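Local coordinates for putative GAF sensor protein (Burkholderia vietnamiensis, PDB 5HL6) that probably reduces free L-methionine-(R)-S-oxide to methionine and carries a GAF domain, at residues B[124-129]-B[139-144]; B[59-64]-B[72-77]. All blocks are in the same frame, centred on the assembly; numbering follows the deposited sequence.

Contact 1: B[124-129]-B[139-144]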
# COMPACT_ATOMS: atom_id res chain seq x y z
N GLU B 124 -11.72 -3.05 15.50
CA GLU B 124 -11.31 -2.01 14.58
C GLU B 124 -11.07 -0.73 15.36
O GLU B 124 -11.72 -0.47 16.38
CB GLU B 124 -12.39 -1.80 13.50
CG GLU B 124 -12.15 -0.64 12.54
CD GLU B 124 -13.18 -0.59 11.43
OE1 GLU B 124 -12.92 0.04 10.38
OE2 GLU B 124 -14.27 -1.17 11.61
N ILE B 125 -10.11 0.05 14.89
CA ILE B 125 -9.86 1.39 15.40
C ILE B 125 -9.71 2.32 14.20
O ILE B 125 -9.01 1.98 13.23
CB ILE B 125 -8.62 1.44 16.31
CG1 ILE B 125 -8.37 2.86 16.81
CG2 ILE B 125 -7.37 0.93 15.58
CD1 ILE B 125 -7.29 2.93 17.85
N VAL B 126 -10.40 3.46 14.24
CA VAL B 126 -10.33 4.47 13.18
C VAL B 126 -9.98 5.81 13.80
O VAL B 126 -10.71 6.30 14.67
CB VAL B 126 -11.65 4.58 12.39
CG1 VAL B 126 -11.44 5.58 11.26
CG2 VAL B 126 -12.07 3.23 11.83
N VAL B 127 -8.89 6.41 13.32
CA VAL B 127 -8.38 7.68 13.85
C VAL B 127 -8.60 8.75 12.78
O VAL B 127 -8.04 8.64 11.68
CB VAL B 127 -6.89 7.57 14.22
CG1 VAL B 127 -6.35 8.92 14.73
CG2 VAL B 127 -6.68 6.48 15.26
N PRO B 128 -9.38 9.79 13.05
CA PRO B 128 -9.51 10.88 12.07
C PRO B 128 -8.21 11.66 11.94
O PRO B 128 -7.45 11.81 12.90
CB PRO B 128 -10.63 11.75 12.65
CG PRO B 128 -10.56 11.49 14.13
CD PRO B 128 -10.17 10.05 14.27
N LEU B 129 -7.95 12.15 10.73
CA LEU B 129 -6.75 12.91 10.40
C LEU B 129 -7.18 14.31 10.03
O LEU B 129 -7.95 14.50 9.07
CB LEU B 129 -5.99 12.26 9.23
CG LEU B 129 -5.63 10.79 9.44
CD1 LEU B 129 -5.18 10.14 8.11
CD2 LEU B 129 -4.56 10.65 10.53
N VAL B 139 -8.98 9.42 7.24
CA VAL B 139 -8.90 8.60 8.43
C VAL B 139 -7.82 7.54 8.27
O VAL B 139 -7.46 7.15 7.15
CB VAL B 139 -10.24 7.91 8.78
CG1 VAL B 139 -11.38 8.92 8.85
CG2 VAL B 139 -10.53 6.79 7.78
N TRP B 140 -7.30 7.09 9.40
CA TRP B 140 -6.44 5.92 9.50
C TRP B 140 -7.26 4.79 10.10
O TRP B 140 -7.89 4.98 11.15
CB TRP B 140 -5.22 6.24 10.39
CG TRP B 140 -4.44 5.05 10.85
CD1 TRP B 140 -4.42 4.52 12.10
CD2 TRP B 140 -3.55 4.23 10.06
NE1 TRP B 140 -3.59 3.43 12.15
CE2 TRP B 140 -3.04 3.24 10.91
CE3 TRP B 140 -3.15 4.26 8.72
CZ2 TRP B 140 -2.15 2.25 10.46
CZ3 TRP B 140 -2.26 3.29 8.28
CH2 TRP B 140 -1.77 2.30 9.15
N ASP B 141 -7.28 3.63 9.44
CA ASP B 141 -8.15 2.51 9.82
C ASP B 141 -7.33 1.25 10.01
O ASP B 141 -6.54 0.89 9.13
CB ASP B 141 -9.23 2.28 8.75
CG ASP B 141 -10.13 1.09 9.05
OD1 ASP B 141 -10.36 0.76 10.24
OD2 ASP B 141 -10.62 0.47 8.09
N VAL B 142 -7.52 0.56 11.15
CA VAL B 142 -6.83 -0.71 11.42
C VAL B 142 -7.85 -1.73 11.91
O VAL B 142 -8.70 -1.41 12.75
CB VAL B 142 -5.71 -0.56 12.47
CG1 VAL B 142 -4.94 -1.87 12.62
CG2 VAL B 142 -4.75 0.54 12.07
N ASP B 143 -7.74 -2.95 11.41
CA ASP B 143 -8.68 -4.01 11.74
C ASP B 143 -7.94 -5.24 12.22
O ASP B 143 -6.79 -5.50 11.83
CB ASP B 143 -9.56 -4.36 10.53
CG ASP B 143 -10.37 -3.18 10.05
OD1 ASP B 143 -11.51 -3.02 10.53
OD2 ASP B 143 -9.87 -2.38 9.23
N SER B 144 -8.61 -6.02 13.05
CA SER B 144 -8.10 -7.28 13.57
C SER B 144 -9.17 -8.35 13.41
O SER B 144 -10.36 -8.05 13.52
CB SER B 144 -7.74 -7.15 15.06
OG SER B 144 -7.45 -8.41 15.65
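Glu-124 reaches across to two aspartates of the neighbouring strand, Asp-141 and Asp-143, and the three carboxyl groups gather on one face of the sheet. The Glu-124 chain leaves with CG anti to the backbone N (chi1 174°) and stays extended, which carries OE1 to 2.7 Å from OD1 of Asp-141. These two side chains meet at about a right angle, their carboxylate planes turned 35° apart. Asp-143 instead lies alongside Glu-124 and points the same way; its OD1 sits beside the end of the glutamate, 3.1 Å from Glu-124 CD, the carboxyl carbon. On the same face Val-126 CG2 touches Asp-141 OD1 at 3.4 Å, while CG1, its other methyl, packs 3.6 Å from Val-139 CB. Beneath these groups runs an antiparallel hairpin, strand 123-130 with strand 136-144, in the central sheet of the GAF fold. Ile-125 and Val-142 form one hydrogen-bonded pair and Val-127 and Trp-140 the next; the Ile-125 N to Val-142 O bond, 2.9 Å long, is representative of the four. The other face carries apolar groups. Ile-125 and Val-142 lie side by side, with Ile-125 CG2 3.8 Å from Val-142 CB, and Val-127 CG2 approaches the edge of the Trp-140 indole near its plane, 4.4 Å from CD1. Leu-129 lays CD1 against the backbone of Val-139. Helix 152-176 closes over this side through Met-158 and Cys-162, whereas helix 91-99 faces the acidic side, with Val-92 against Glu-124 and Cys-93 against Asp-141.

Contact 2: B[59-64]-B[72-77]. With EDO (1,2-ethanediol), chain C.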
# COMPACT_ATOMS: atom_id res chain seq x y z
N LEU B 59 -3.37 -8.46 13.11
CA LEU B 59 -4.00 -7.46 12.26
C LEU B 59 -4.38 -8.08 10.92
O LEU B 59 -3.71 -9.00 10.43
CB LEU B 59 -3.08 -6.26 12.01
CG LEU B 59 -2.61 -5.44 13.20
CD1 LEU B 59 -1.87 -4.21 12.71
CD2 LEU B 59 -3.80 -5.05 14.07
N ASN B 60 -5.46 -7.58 10.32
CA ASN B 60 -5.84 -8.01 8.98
C ASN B 60 -6.05 -6.85 8.01
O ASN B 60 -6.27 -7.10 6.82
CB ASN B 60 -7.09 -8.90 9.02
CG ASN B 60 -8.34 -8.14 9.41
OD1 ASN B 60 -8.40 -7.51 10.46
ND2 ASN B 60 -9.36 -8.21 8.57
N TRP B 61 -5.96 -5.60 8.46
CA TRP B 61 -6.05 -4.46 7.57
C TRP B 61 -5.45 -3.26 8.27
O TRP B 61 -5.60 -3.12 9.49
CB TRP B 61 -7.51 -4.16 7.20
CG TRP B 61 -7.70 -3.54 5.83
CD1 TRP B 61 -7.90 -4.21 4.66
CD2 TRP B 61 -7.76 -2.14 5.51
NE1 TRP B 61 -8.06 -3.32 3.62
CE2 TRP B 61 -7.97 -2.04 4.12
CE3 TRP B 61 -7.65 -0.96 6.26
CZ2 TRP B 61 -8.10 -0.82 3.46
CZ3 TRP B 61 -7.76 0.27 5.60
CH2 TRP B 61 -7.97 0.33 4.22
N ALA B 62 -4.77 -2.41 7.51
CA ALA B 62 -4.25 -1.16 8.06
C ALA B 62 -3.95 -0.21 6.91
O ALA B 62 -3.15 -0.54 6.03
CB ALA B 62 -3.01 -1.41 8.91
N GLY B 63 -4.60 0.95 6.91
CA GLY B 63 -4.41 1.88 5.80
C GLY B 63 -5.26 3.13 5.95
O GLY B 63 -5.96 3.32 6.95
N PHE B 64 -5.20 3.96 4.91
CA PHE B 64 -5.78 5.29 4.88
C PHE B 64 -7.02 5.34 4.00
O PHE B 64 -7.09 4.68 2.97
CB PHE B 64 -4.77 6.30 4.33
CG PHE B 64 -3.57 6.51 5.19
CD1 PHE B 64 -3.59 7.47 6.19
CD2 PHE B 64 -2.42 5.77 4.99
CE1 PHE B 64 -2.48 7.68 7.00
CE2 PHE B 64 -1.30 5.98 5.78
CZ PHE B 64 -1.33 6.94 6.79
N LEU B 72 -14.88 9.98 1.67
CA LEU B 72 -13.63 9.24 1.81
C LEU B 72 -13.37 8.35 0.59
O LEU B 72 -14.29 7.74 0.03
CB LEU B 72 -13.66 8.38 3.07
CG LEU B 72 -13.79 9.14 4.40
CD1 LEU B 72 -13.98 8.17 5.55
CD2 LEU B 72 -12.52 9.94 4.60
N VAL B 73 -12.09 8.28 0.19
CA VAL B 73 -11.63 7.47 -0.94
C VAL B 73 -10.39 6.71 -0.47
O VAL B 73 -9.49 7.32 0.12
CB VAL B 73 -11.29 8.33 -2.17
CG1 VAL B 73 -10.94 7.42 -3.36
CG2 VAL B 73 -12.44 9.29 -2.52
N VAL B 74 -10.35 5.40 -0.70
CA VAL B 74 -9.29 4.59 -0.11
C VAL B 74 -7.94 5.02 -0.68
O VAL B 74 -7.82 5.33 -1.87
CB VAL B 74 -9.54 3.09 -0.33
CG1 VAL B 74 -9.30 2.69 -1.80
CG2 VAL B 74 -8.66 2.27 0.60
N GLY B 75 -6.93 5.08 0.20
CA GLY B 75 -5.56 5.36 -0.19
C GLY B 75 -4.72 4.10 -0.05
O GLY B 75 -5.25 3.00 -0.13
N PRO B 76 -3.40 4.24 0.16
CA PRO B 76 -2.58 3.04 0.37
C PRO B 76 -3.05 2.25 1.59
O PRO B 76 -3.47 2.84 2.59
CB PRO B 76 -1.16 3.60 0.59
CG PRO B 76 -1.18 4.97 -0.02
CD PRO B 76 -2.60 5.47 0.23
N PHE B 77 -2.96 0.92 1.50
CA PHE B 77 -3.33 0.07 2.62
C PHE B 77 -2.68 -1.30 2.47
O PHE B 77 -2.32 -1.72 1.37
CB PHE B 77 -4.85 -0.08 2.73
CG PHE B 77 -5.48 -0.84 1.58
CD1 PHE B 77 -5.57 -2.23 1.62
CD2 PHE B 77 -5.98 -0.17 0.47
CE1 PHE B 77 -6.15 -2.94 0.56
CE2 PHE B 77 -6.54 -0.88 -0.59
CZ PHE B 77 -6.63 -2.27 -0.54
C1 EDO C . -0.33 -8.48 10.43
O1 EDO C . -0.58 -8.73 11.82
C2 EDO C . 1.10 -8.89 10.07
O2 EDO C . 2.01 -8.22 10.94
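The beta hairpin of strands 61-67 and 72-77 brings Phe-77 against one face of the Trp-61 indole, CB first, beside the close backbone pair Gly-63 and Phe-77. The Phe-77 CB lies over the six-membered ring of Trp-61, 3.8 Å from its centroid, a CH-pi contact displaced toward the rim. The two aromatic planes are only 17° from parallel, but the rings are offset with little overlap, and the closest pair is Trp-61 CZ2 and Phe-77 CG at 3.2 Å, a tight fit. Phe-77 turns CG between its backbone N and carbonyl carbon (chi1 67°), which carries the phenyl ring along the indole toward NE1; the edge of the indole meets Val-74, with CH2 4.2 Å from CG2. Gly-63 has no side chain, and Phe-77 CB comes to 3.7 Å from its CA, so the strands close up at this non-hydrogen-bonded pair. Further along the hairpin, Phe-64 is held by its backbone at both ends: its N donates to Pro-76 O at 3.1 Å, and its O accepts from Gly-75 N at 2.8 Å. Gly-75, just before the bend of the chain at Pro-76, donates from above the carbonyl plane, 40° out of it. On its other edge strand 61-67 pairs with strand 136-144, where Asn-60 and Trp-61 share Asp-143 as partner, a classic beta bulge, while Trp-61 NE1 is hydrogen-bonded to Lys-80 O. Leu-59 N donates to O1 of a 1,2-ethanediol, probably from the crystallisation liquor, at 3.1 Å. The second subunit packs Ile-42 on Pro-76 and Ala-50 on Phe-77.

In the fold
The hairpin of contact 2 is complete in the chain before that of contact 1 begins, yet their centres lie only about 8 Å apart, because strands 61-67 and 136-144 are neighbours in one antiparallel sheet. Backbone bonds join the two hairpins: Asp-141 N probably donates to Gly-63 O, and Asp-143 N to Trp-61 O. These four strands are the middle of the sheet, flanked by 85-86 and 103-105. On one face the Trp-61 side chain touches Asp-141 and Asp-143, bringing it next to the acidic cluster of contact 1; on the other, Phe-64 meets Trp-140 beneath helices 41-55 and 152-176. The hairpin of contact 2 also faces the second subunit, linking the GAF domain's centre to the dimer interface.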